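Local coordinates for pectinesterase inhibitor 1 (Arabidopsis thaliana, PDB 1X91), which inhibits pectin methylesterases of flowers, siliques and leaves, and belongs to the plant invertase and pectin methylesterase inhibitor family, at residues L86-A89 with F90-L93; A143-I146 with S147-P151. The protein carries 1 engineered substitution. One frame throughout, in Å; residues are numbered along the deposited sequence.

Contact 1 (L86-A89 with F90-L93); sequences LEEA and FEHL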
ATOM      1  N   LEU A  86       0.722   8.454  -2.235  1.00  9.91           N
ATOM      2  CA  LEU A  86       2.037   7.945  -1.808  1.00  8.30           C
ATOM      3  C   LEU A  86       3.171   8.867  -2.217  1.00 10.00           C
ATOM      4  O   LEU A  86       4.147   9.013  -1.486  1.00 11.50           O
ATOM      5  CB  LEU A  86       2.273   6.519  -2.320  1.00 10.01           C
ATOM      6  CG  LEU A  86       1.346   5.464  -1.768  1.00  9.37           C
ATOM      7  CD1 LEU A  86       1.412   4.200  -2.675  1.00 10.99           C
ATOM      8  CD2 LEU A  86       1.712   5.070  -0.352  1.00 11.86           C
ATOM      9  N   GLU A  87       3.010   9.590  -3.321  1.00 10.10           N
ATOM     10  CA  GLU A  87       3.977  10.615  -3.747  1.00 10.62           C
ATOM     11  C   GLU A  87       4.049  11.697  -2.662  1.00  9.41           C
ATOM     12  O   GLU A  87       5.128  12.121  -2.302  1.00 11.30           O
ATOM     13  CB  GLU A  87       3.633  11.190  -5.100  1.00 12.56           C
ATOM     14  CG  GLU A  87       3.839  10.133  -6.192  1.00 17.96           C
ATOM     15  CD  GLU A  87       3.435  10.560  -7.602  1.00 25.15           C
ATOM     16  OE1 GLU A  87       2.557  11.428  -7.739  1.00 28.26           O
ATOM     17  OE2 GLU A  87       3.985   9.970  -8.579  1.00 30.17           O
ATOM     18  N   GLU A  88       2.875  12.131  -2.167  1.00 10.22           N
ATOM     19  CA  GLU A  88       2.841  13.155  -1.097  1.00 10.33           C
ATOM     20  C   GLU A  88       3.415  12.600   0.189  1.00  9.94           C
ATOM     21  O   GLU A  88       4.127  13.314   0.904  1.00 10.90           O
ATOM     22  CB  GLU A  88       1.427  13.626  -0.907  1.00 10.73           C
ATOM     23  CG  GLU A  88       0.886  14.460  -2.073  1.00 12.61           C
ATOM     24  CD  GLU A  88       1.741  15.636  -2.398  1.00 16.72           C
ATOM     25  OE1 GLU A  88       2.197  16.313  -1.475  1.00 15.65           O
ATOM     26  OE2 GLU A  88       2.015  15.865  -3.600  1.00 22.41           O
ATOM     27  N   ALA A  89       3.159  11.333   0.454  1.00  9.86           N
ATOM     28  CA  ALA A  89       3.690  10.704   1.647  1.00 10.05           C
ATOM     29  C   ALA A  89       5.224  10.805   1.627  1.00 10.60           C
ATOM     30  O   ALA A  89       5.864  11.135   2.632  1.00 10.16           O
ATOM     31  CB  ALA A  89       3.264   9.255   1.718  1.00 10.13           C
ATOM     32  N   PHE A  90       5.825  10.548   0.472  0.50  9.51           N
ATOM     33  CA  PHE A  90       7.276  10.698   0.311  0.50  9.55           C
ATOM     34  C   PHE A  90       7.726  12.141   0.599  0.50 10.16           C
ATOM     35  O   PHE A  90       8.740  12.352   1.238  0.50 10.09           O
ATOM     36  CB  PHE A  90       7.732  10.359  -1.106  0.50 10.08           C
ATOM     37  CG  PHE A  90       7.901   8.861  -1.403  0.50 10.67           C
ATOM     38  CD1 PHE A  90       9.017   8.163  -0.997  0.50 11.41           C
ATOM     39  CD2 PHE A  90       6.987   8.189  -2.207  0.50 10.99           C
ATOM     40  CE1 PHE A  90       9.213   6.802  -1.394  0.50  7.35           C
ATOM     41  CE2 PHE A  90       7.164   6.857  -2.539  0.50 12.65           C
ATOM     42  CZ  PHE A  90       8.281   6.177  -2.109  0.50 13.15           C
ATOM     43  N   GLU A  91       7.012  13.116   0.058  1.00 10.28           N
ATOM     44  CA  GLU A  91       7.353  14.519   0.257  1.00 10.66           C
ATOM     45  C   GLU A  91       7.403  14.875   1.690  1.00 11.37           C
ATOM     46  O   GLU A  91       8.340  15.564   2.117  1.00 11.22           O
ATOM     47  CB  GLU A  91       6.397  15.454  -0.475  1.00 11.20           C
ATOM     48  CG  GLU A  91       6.299  15.274  -1.989  1.00 14.53           C
ATOM     49  CD  GLU A  91       7.476  15.794  -2.760  1.00 21.39           C
ATOM     50  OE1 GLU A  91       7.938  16.886  -2.407  1.00 27.34           O
ATOM     51  OE2 GLU A  91       7.884  15.157  -3.777  1.00 22.72           O
ATOM     52  N   HIS A  92       6.414  14.391   2.452  1.00  9.65           N
ATOM     53  CA  HIS A  92       6.398  14.701   3.896  1.00 10.27           C
ATOM     54  C   HIS A  92       7.440  13.926   4.662  1.00 10.28           C
ATOM     55  O   HIS A  92       8.095  14.477   5.567  1.00 11.79           O
ATOM     56  CB  HIS A  92       4.982  14.563   4.445  1.00 10.59           C
ATOM     57  CG  HIS A  92       4.102  15.639   3.904  1.00 12.31           C
ATOM     58  ND1 HIS A  92       4.059  16.886   4.475  1.00 14.35           N
ATOM     59  CD2 HIS A  92       3.342  15.716   2.782  1.00 16.97           C
ATOM     60  CE1 HIS A  92       3.283  17.679   3.752  1.00 14.41           C
ATOM     61  NE2 HIS A  92       2.847  16.993   2.712  1.00 18.10           N
ATOM     62  N   LEU A  93       7.649  12.669   4.314  1.00 10.83           N
ATOM     63  CA  LEU A  93       8.752  11.881   4.908  1.00 10.09           C
ATOM     64  C   LEU A  93      10.104  12.565   4.752  1.00 11.32           C
ATOM     65  O   LEU A  93      10.864  12.611   5.706  1.00 13.03           O
ATOM     66  CB  LEU A  93       8.823  10.470   4.347  1.00 11.55           C
ATOM     67  CG  LEU A  93       9.932   9.566   4.912  1.00 12.73           C
ATOM     68  CD1 LEU A  93       9.792   9.362   6.381  1.00 12.85           C
ATOM     69  CD2 LEU A  93       9.989   8.252   4.151  1.00 13.53           C
TER
HETATM   70  O   HOH W   1       7.001  12.683  -4.348  1.00 24.39           O
HETATM   71  O   HOH W   2       0.660  16.886   0.796  0.50 15.30           O

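Contact 2 (A143-I146 with S147-P151); sequences ALVI and SNMLP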
ATOM      1  N   ALA A 143       3.648   0.997   7.147  1.00  9.51           N
ATOM      2  CA  ALA A 143       4.104   2.371   7.050  1.00  9.59           C
ATOM      3  C   ALA A 143       3.387   3.274   8.075  1.00 10.46           C
ATOM      4  O   ALA A 143       3.939   4.265   8.505  1.00 12.35           O
ATOM      5  CB  ALA A 143       3.856   2.917   5.626  1.00  9.80           C
ATOM      6  N   LEU A 144       2.139   2.991   8.401  1.00 10.71           N
ATOM      7  CA  LEU A 144       1.418   3.771   9.396  1.00 10.60           C
ATOM      8  C   LEU A 144       2.013   3.583  10.773  1.00 12.03           C
ATOM      9  O   LEU A 144       2.162   4.550  11.533  1.00 12.24           O
ATOM     10  CB  LEU A 144      -0.063   3.370   9.429  1.00 10.62           C
ATOM     11  CG  LEU A 144      -0.916   3.757   8.204  1.00 11.49           C
ATOM     12  CD1 LEU A 144      -2.292   3.160   8.368  1.00 14.86           C
ATOM     13  CD2 LEU A 144      -0.927   5.265   8.130  1.00 12.00           C
ATOM     14  N   VAL A 145       2.407   2.377  11.084  1.00 12.24           N
ATOM     15  CA  VAL A 145       3.004   2.131  12.381  1.00 12.81           C
ATOM     16  C   VAL A 145       4.366   2.829  12.471  1.00 14.16           C
ATOM     17  O   VAL A 145       4.665   3.522  13.444  1.00 13.17           O
ATOM     18  CB  VAL A 145       3.136   0.610  12.625  1.00 12.92           C
ATOM     19  CG1 VAL A 145       3.822   0.336  13.978  1.00 14.62           C
ATOM     20  CG2 VAL A 145       1.801  -0.041  12.622  1.00 12.62           C
ATOM     21  N   ILE A 146       5.164   2.736  11.421  1.00 12.55           N
ATOM     22  CA  ILE A 146       6.464   3.390  11.357  1.00 13.27           C
ATOM     23  C   ILE A 146       6.350   4.901  11.434  1.00 12.98           C
ATOM     24  O   ILE A 146       7.023   5.558  12.263  1.00 15.95           O
ATOM     25  CB  ILE A 146       7.254   2.989  10.095  1.00 11.79           C
ATOM     26  CG1 ILE A 146       7.526   1.492  10.024  1.00 12.25           C
ATOM     27  CG2 ILE A 146       8.566   3.777  10.044  1.00 13.17           C
ATOM     28  CD1 ILE A 146       7.889   1.029   8.570  1.00 14.61           C
ATOM     29  N   SER A 147       5.503   5.483  10.613  1.00 14.51           N
ATOM     30  CA  SER A 147       5.366   6.939  10.595  1.00 14.37           C
ATOM     31  C   SER A 147       4.843   7.495  11.931  1.00 15.95           C
ATOM     32  O   SER A 147       5.216   8.606  12.350  1.00 16.21           O
ATOM     33  CB  SER A 147       4.489   7.403   9.424  1.00 16.27           C
ATOM     34  OG  SER A 147       3.194   6.863   9.441  1.00 15.00           O
ATOM     35  N   ASN A 148       3.971   6.733  12.596  1.00 16.67           N
ATOM     36  CA  ASN A 148       3.534   7.079  13.945  1.00 18.29           C
ATOM     37  C   ASN A 148       4.683   7.186  14.937  1.00 18.74           C
ATOM     38  O   ASN A 148       4.621   8.028  15.873  1.00 21.54           O
ATOM     39  CB  ASN A 148       2.499   6.069  14.450  1.00 19.60           C
ATOM     40  CG  ASN A 148       1.953   6.431  15.799  1.00 22.62           C
ATOM     41  OD1 ASN A 148       2.365   5.879  16.815  1.00 25.95           O
ATOM     42  ND2 ASN A 148       1.035   7.371  15.819  1.00 24.12           N
ATOM     43  N   MET A 149       5.714   6.361  14.766  1.00 19.08           N
ATOM     44  CA  MET A 149       6.834   6.291  15.708  1.00 20.44           C
ATOM     45  C   MET A 149       7.974   7.268  15.463  1.00 19.97           C
ATOM     46  O   MET A 149       8.874   7.406  16.285  1.00 20.52           O
ATOM     47  CB  MET A 149       7.408   4.873  15.740  1.00 21.99           C
ATOM     48  CG  MET A 149       6.421   3.876  16.255  1.00 26.29           C
ATOM     49  SD  MET A 149       7.047   2.188  16.398  1.00 38.16           S
ATOM     50  CE  MET A 149       7.840   2.017  15.007  1.00 33.78           C
ATOM     51  N   LEU A 150       7.928   7.986  14.354  1.00 19.18           N
ATOM     52  CA  LEU A 150       8.944   8.947  14.048  1.00 20.02           C
ATOM     53  C   LEU A 150       8.808  10.102  15.035  1.00 21.18           C
ATOM     54  O   LEU A 150       7.702  10.418  15.478  1.00 20.13           O
ATOM     55  CB  LEU A 150       8.783   9.476  12.613  1.00 19.32           C
ATOM     56  CG  LEU A 150       9.049   8.454  11.511  1.00 18.44           C
ATOM     57  CD1 LEU A 150       8.751   8.981  10.137  1.00 18.03           C
ATOM     58  CD2 LEU A 150      10.507   7.974  11.579  1.00 21.22           C
ATOM     59  N   PRO A 151       9.924  10.727  15.380  1.00 23.99           N
ATOM     60  CA  PRO A 151       9.892  11.871  16.300  1.00 25.54           C
ATOM     61  C   PRO A 151       8.966  12.969  15.800  1.00 28.09           C
ATOM     62  O   PRO A 151       8.850  13.213  14.594  1.00 26.82           O
ATOM     63  CB  PRO A 151      11.339  12.381  16.261  1.00 26.02           C
ATOM     64  CG  PRO A 151      12.137  11.198  15.926  1.00 26.80           C
ATOM     65  CD  PRO A 151      11.301  10.433  14.942  1.00 24.08           C
TER
HETATM   66  O   HOH W   3       3.519   3.109  16.146  1.00 34.56           O

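Contact 1 (L86-A89 with F90-L93)
With chi1 at -69°, His92 has its ring anti to its own carbonyl carbon and leaning back along the helix toward Glu88, while Glu88 bends at chi2 (-55°) to bring its carboxylate round to the same side. The two side chains do not bond directly: OE1 of Glu88 and NE2 of His92 stay 4.3 Å apart, and a water bridges them, donating to Glu88 OE1 at 2.8 Å and hydrogen-bonded to His92 NE2. The imidazole also presents its edge to the backbone, CD2 lying 3.1 Å from Glu88 O, the carbonyl that accepts the i to i+4 bond from His92 N. On the neighbouring side of the helix, the bent chain of Glu91 holds a second water, which donates both to Glu87 O and to Glu91 OE2, the latter at 2.7 Å. In the conformer given, the Phe90 ring leans back along the helix with CD2 near Leu86 O, a position that stays doubtful because a second conformer exists; beyond, the ring packs on Leu42 and Lys39 of helix 34-62. Ala89 and Leu93 face helix 98-119 instead, which places this last part of helix 66-94 within the four-helix bundle. Beside the carboxylate of Glu88, the imidazole of His92 would probably be favoured somewhat toward its protonated form, and its ND1 has a weak bond to Asp97 that would act in the same sense.

Contact 2 (A143-I146 with S147-P151)
The carbonyl oxygen of Ala143 accepts two hydrogen bonds from Ser147, one from the backbone N and one from OG, each 2.9 Å long. The hydroxyl reaches the same oxygen because chi1 of 59° sets OG between the backbone N and the carbonyl carbon of Ser147, turned back along the helix; there it also lies 3.3 Å from Leu144 O. Ser147 is buried, and Asn102 ND2 bonds to OG as well, so the hydroxyl ties a carbonyl of its own helix to a side chain of the neighbouring helix 98-119. Without the hydroxyl, as with an alanine here, Asn102 would probably lose this partner and Ala143 O would keep the backbone N-H as its single donor from residue 147. These residues form the last turns of helix 127-149, a member of the four-helix bundle of the inhibitor family, and the regular i to i+4 pattern weakens toward the end. Asn148 N still bonds to Leu144 O, but Met149 N makes a weak bond to Val145 O and a shorter one, 2.9 Å, to Ile146 O, which it approaches from above the carbonyl plane. The side chain of Met149 folds back at chi3 (-44°), bringing CE to 3.8 Å from Val145 O and leaving SD 4.4 Å from Val145 CG1. Ile11, in the N-terminal region, packs against Val145, Ile146 and Met149. On the outer side, a water donates to Val145 O at 3.0 Å and to Asn148 OD1.

Contacts 1 and 2 lie near the C-terminal ends of two helices of the bundle, 66-94 and 127-149, with their centres about 13 Å apart. They meet directly through leucine packing, Leu93 CD1 standing 3.9 Å from Leu150 CD1. Helix 98-119 serves both: Met101 touches Leu93 of contact 1 as well as Ala143 and Ser147 of contact 2, and Val105 likewise touches Ala89 and Leu144. Helix 34-62 is shared too, packing on Phe90 in one and Ile146 in the other. Contact 2 also touches Ile11, in the N-terminal region whose hairpin extension is required for inhibition of pectin methylesterase.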